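Local coordinates for protein flavin adenine dinucleotide synthase (Saccharomyces cerevisiae, PDB 2WSI) that catalyses the adenylation of flavin mononucleotide by ATP, producing flavin adenine dinucleotide (FAD) and diphosphate, at residues 273-276 with 277-280; 117-120 with 121-125. All blocks are in the same frame, centred on the assembly; numbering follows the deposited sequence.

Overall arrangement
Both interactions are local contacts inside single helices, on the same side of the chain's centre, with centres about 18 Å apart. Interaction 2 belongs to helix 114-126, the crossover between strands 102-106 and 129-133 of the central sheet; four of its residues are buried, and the side chain of Val120 comes within about 8 Å of the bound FAD. Interaction 1, about 23 Å from the chain's centre, forms a short, more peripheral helix packed on the first turns of that same helix, Ser273 touching Asn118. Their chemistry differs: in the outer helix a buried aspartate bridges to a partly exposed arginine, whereas in the more deeply placed helix small hydroxyls return to backbone carbonyls and a methyl covers an aromatic face.

Interaction 1 (273-276 with 277-280); sequences SVVD and KERF
Lys277 N bonds to Ser273 O at 2.9 Å, the first of the i to i+4 backbone bonds that wind residues 273-280 into the short helix 274-279, with Ser273 at the N-cap position. Glu278 N to Val274 O and Arg279 N to Val275 O continue the series, and Phe280 N bonds to Asp276 O at 2.9 Å with a more bent N-H angle, 132°. Asp276 and Arg279 lie side by side and form a salt bridge: NH1 meets OD1 at 2.8 Å, nearly along the C-O axis, from the edge of a guanidinium turned 63° from the carboxylate. The arginine runs extended as far as CD, and the bend at chi3 (-82°) then turns the guanidinium back to this oxygen. Aspartate suits the buried position because its short arm serves two partners, OD2 being bonded to Thr115 of helix 114-126. Val275 CG2 packs beside the bridge, 3.9 Å from Arg279 NH1. Lys277 CG lies 3.4 Å from Ser273 O, and the charged end leads away, as suits an exposed lysine. Phe280, whose ring also meets Phe221, lies under Asp276 O, which stands 3.0 Å above one ring face, offset toward the rim.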
loop_
_atom_site.group_PDB
_atom_site.type_symbol
_atom_site.label_atom_id
_atom_site.label_comp_id
_atom_site.label_asym_id
_atom_site.label_seq_id
_atom_site.Cartn_x
_atom_site.Cartn_y
_atom_site.Cartn_z
ATOM N N SER A 273 12.389 -14.715 -2.536
ATOM C CA SER A 273 12.545 -16.029 -1.912
ATOM C C SER A 273 13.187 -16.951 -2.951
ATOM O O SER A 273 13.001 -16.742 -4.160
ATOM C CB SER A 273 11.186 -16.566 -1.477
ATOM O OG SER A 273 11.286 -17.918 -1.058
ATOM N N VAL A 274 13.948 -17.952 -2.508
ATOM C CA VAL A 274 14.624 -18.816 -3.480
ATOM C C VAL A 274 13.584 -19.451 -4.385
ATOM O O VAL A 274 13.750 -19.439 -5.605
ATOM C CB VAL A 274 15.590 -19.881 -2.854
ATOM C CG1 VAL A 274 16.694 -19.191 -2.064
ATOM C CG2 VAL A 274 14.859 -20.860 -1.968
ATOM N N VAL A 275 12.486 -19.946 -3.819
ATOM C CA VAL A 275 11.463 -20.554 -4.672
ATOM C C VAL A 275 11.033 -19.584 -5.779
ATOM O O VAL A 275 10.879 -19.973 -6.941
ATOM C CB VAL A 275 10.241 -21.088 -3.871
ATOM C CG1 VAL A 275 9.487 -19.975 -3.212
ATOM C CG2 VAL A 275 9.303 -21.849 -4.785
ATOM N N ASP A 276 10.858 -18.306 -5.446
ATOM C CA ASP A 276 10.432 -17.362 -6.480
ATOM C C ASP A 276 11.537 -17.095 -7.489
ATOM O O ASP A 276 11.268 -16.832 -8.665
ATOM C CB ASP A 276 9.938 -16.053 -5.858
ATOM C CG ASP A 276 8.582 -16.196 -5.267
ATOM O OD1 ASP A 276 7.827 -17.083 -5.735
ATOM O OD2 ASP A 276 8.247 -15.430 -4.344
ATOM N N LYS A 277 12.780 -17.145 -7.030
ATOM C CA LYS A 277 13.916 -16.974 -7.928
ATOM C C LYS A 277 13.931 -18.079 -9.005
ATOM O O LYS A 277 14.268 -17.820 -10.166
ATOM C CB LYS A 277 15.227 -16.970 -7.139
ATOM C CG LYS A 277 15.479 -15.702 -6.320
ATOM C CD LYS A 277 16.923 -15.678 -5.791
ATOM C CE LYS A 277 17.139 -14.605 -4.714
ATOM N NZ LYS A 277 18.334 -14.909 -3.868
ATOM N N GLU A 278 13.559 -19.298 -8.615
ATOM C CA GLU A 278 13.466 -20.422 -9.557
ATOM C C GLU A 278 12.372 -20.120 -10.560
ATOM O O GLU A 278 12.575 -20.174 -11.773
ATOM C CB GLU A 278 13.136 -21.723 -8.814
ATOM C CG GLU A 278 12.386 -22.784 -9.662
ATOM C CD GLU A 278 10.847 -22.585 -9.731
ATOM O OE1 GLU A 278 10.193 -22.365 -8.673
ATOM O OE2 GLU A 278 10.286 -22.679 -10.853
ATOM N N ARG A 279 11.213 -19.779 -10.013
ATOM C CA ARG A 279 10.004 -19.511 -10.771
ATOM C C ARG A 279 10.223 -18.391 -11.784
ATOM O O ARG A 279 9.619 -18.385 -12.860
ATOM C CB ARG A 279 8.905 -19.166 -9.766
ATOM C CG ARG A 279 7.623 -18.603 -10.299
ATOM C CD ARG A 279 6.673 -18.317 -9.120
ATOM N NE ARG A 279 5.954 -19.511 -8.678
ATOM C CZ ARG A 279 6.008 -20.052 -7.460
ATOM N NH1 ARG A 279 6.747 -19.516 -6.487
ATOM N NH2 ARG A 279 5.290 -21.137 -7.209
ATOM N N PHE A 280 11.119 -17.466 -11.461
ATOM C CA PHE A 280 11.383 -16.322 -12.330
ATOM C C PHE A 280 12.615 -16.501 -13.214
ATOM O O PHE A 280 12.954 -15.594 -13.977
ATOM C CB PHE A 280 11.585 -15.052 -11.503
ATOM C CG PHE A 280 10.418 -14.694 -10.627
ATOM C CD1 PHE A 280 9.132 -15.082 -10.954
ATOM C CD2 PHE A 280 10.617 -13.919 -9.492
ATOM C CE1 PHE A 280 8.061 -14.730 -10.141
ATOM C CE2 PHE A 280 9.567 -13.564 -8.680
ATOM C CZ PHE A 280 8.280 -13.971 -9.006
#

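Interaction 2 (117-120 with 121-125)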
loop_
_atom_site.group_PDB
_atom_site.type_symbol
_atom_site.label_atom_id
_atom_site.label_comp_id
_atom_site.label_asym_id
_atom_site.label_seq_id
_atom_site.Cartn_x
_atom_site.Cartn_y
_atom_site.Cartn_z
ATOM N N GLU A 117 4.594 -13.062 1.029
ATOM C CA GLU A 117 4.349 -13.503 2.409
ATOM C C GLU A 117 5.472 -13.033 3.326
ATOM O O GLU A 117 5.232 -12.506 4.420
ATOM C CB GLU A 117 4.249 -15.034 2.480
ATOM C CG GLU A 117 2.890 -15.599 2.073
ATOM C CD GLU A 117 2.936 -17.103 1.776
ATOM O OE1 GLU A 117 4.068 -17.638 1.665
ATOM O OE2 GLU A 117 1.852 -17.744 1.635
ATOM N N ASN A 118 6.702 -13.204 2.882
ATOM C CA ASN A 118 7.849 -12.796 3.696
ATOM C C ASN A 118 7.871 -11.280 3.926
ATOM O O ASN A 118 8.162 -10.811 5.020
ATOM C CB ASN A 118 9.165 -13.253 3.066
ATOM C CG ASN A 118 9.408 -14.748 3.236
ATOM O OD1 ASN A 118 8.887 -15.370 4.153
ATOM N ND2 ASN A 118 10.188 -15.325 2.342
ATOM N N PHE A 119 7.553 -10.527 2.881
ATOM C CA PHE A 119 7.459 -9.075 2.977
ATOM C C PHE A 119 6.358 -8.630 3.948
ATOM O O PHE A 119 6.526 -7.663 4.697
ATOM C CB PHE A 119 7.185 -8.475 1.584
ATOM C CG PHE A 119 7.233 -6.976 1.573
ATOM C CD1 PHE A 119 8.441 -6.306 1.742
ATOM C CD2 PHE A 119 6.080 -6.237 1.408
ATOM C CE1 PHE A 119 8.486 -4.929 1.722
ATOM C CE2 PHE A 119 6.126 -4.867 1.403
ATOM C CZ PHE A 119 7.326 -4.213 1.556
ATOM N N VAL A 120 5.221 -9.315 3.927
ATOM C CA VAL A 120 4.138 -8.972 4.853
ATOM C C VAL A 120 4.582 -9.155 6.293
ATOM O O VAL A 120 4.340 -8.302 7.151
ATOM C CB VAL A 120 2.868 -9.821 4.591
ATOM C CG1 VAL A 120 1.857 -9.597 5.681
ATOM C CG2 VAL A 120 2.259 -9.452 3.201
ATOM N N LEU A 121 5.226 -10.283 6.567
ATOM C CA LEU A 121 5.739 -10.559 7.918
ATOM C C LEU A 121 6.789 -9.519 8.342
ATOM O O LEU A 121 6.715 -8.986 9.435
ATOM C CB LEU A 121 6.340 -11.973 7.987
ATOM C CG LEU A 121 5.405 -13.162 7.729
ATOM C CD1 LEU A 121 6.154 -14.499 8.026
ATOM C CD2 LEU A 121 4.122 -13.117 8.535
ATOM N N GLU A 122 7.765 -9.226 7.481
ATOM C CA GLU A 122 8.792 -8.255 7.834
ATOM C C GLU A 122 8.195 -6.861 8.057
ATOM O O GLU A 122 8.568 -6.160 8.997
ATOM C CB GLU A 122 9.890 -8.162 6.764
ATOM C CG GLU A 122 10.813 -9.380 6.686
ATOM C CD GLU A 122 11.804 -9.433 7.855
ATOM O OE1 GLU A 122 11.908 -8.439 8.620
ATOM O OE2 GLU A 122 12.472 -10.474 8.008
ATOM N N THR A 123 7.260 -6.446 7.208
ATOM C CA THR A 123 6.763 -5.089 7.346
ATOM C C THR A 123 5.749 -5.035 8.488
ATOM O O THR A 123 5.543 -3.980 9.085
ATOM C CB THR A 123 6.216 -4.502 6.018
ATOM O OG1 THR A 123 5.178 -5.332 5.497
ATOM C CG2 THR A 123 7.326 -4.372 4.992
ATOM N N SER A 124 5.124 -6.167 8.813
ATOM C CA SER A 124 4.276 -6.220 10.013
ATOM C C SER A 124 5.119 -5.906 11.249
ATOM O O SER A 124 4.656 -5.278 12.192
ATOM C CB SER A 124 3.641 -7.600 10.170
ATOM O OG SER A 124 2.550 -7.738 9.273
ATOM N N GLU A 125 6.367 -6.371 11.259
ATOM C CA GLU A 125 7.240 -6.086 12.387
ATOM C C GLU A 125 7.771 -4.642 12.336
ATOM O O GLU A 125 7.859 -3.976 13.374
ATOM C CB GLU A 125 8.379 -7.106 12.473
ATOM C CG GLU A 125 7.856 -8.525 12.775
ATOM C CD GLU A 125 7.797 -8.857 14.270
ATOM O OE1 GLU A 125 7.820 -7.910 15.093
ATOM O OE2 GLU A 125 7.739 -10.070 14.615
#
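Leu121 N bonds to Glu117 O at 3.1 Å within helix 114-126, the crossover helix of a beta-alpha-beta unit between strands 102-106 and 129-133. The leucine's CG lies against the same carbonyl oxygen, and its side chain reaches Glu133 of the second strand. Glu122 N follows, bonded to Asn118 O; its CB and CG brush that oxygen while the carboxylate bends off toward the surface, where a charged residue is at home. Thr123 grips Phe119 O twice, through N at 2.9 Å and OG1 at 2.8 Å, from opposite faces of the carbonyl plane. With chi1 at 57°, OG1 sits between the backbone N and carbonyl carbon, facing back along the helix, and CG2 is placed over one face of the Phe119 ring. This CH-pi contact puts the methyl 3.6 Å from the ring centroid, 21° off the normal. Threonine fits this buried site because each branch has its own partner, and OG1 is also bonded to Tyr60 OH. Replacing Thr123 by an alanine would probably leave Phe119 O with one donor fewer, Tyr60 OH without this mate and the Phe119 ring without its methyl partner. Ser124, small enough to pack beside Leu129 and Leu131, repeats the double grip at Val120 O: its N lies 2.8 Å away, and OG, also at 2.8 Å, approaches from above the carbonyl plane, 38° out of it.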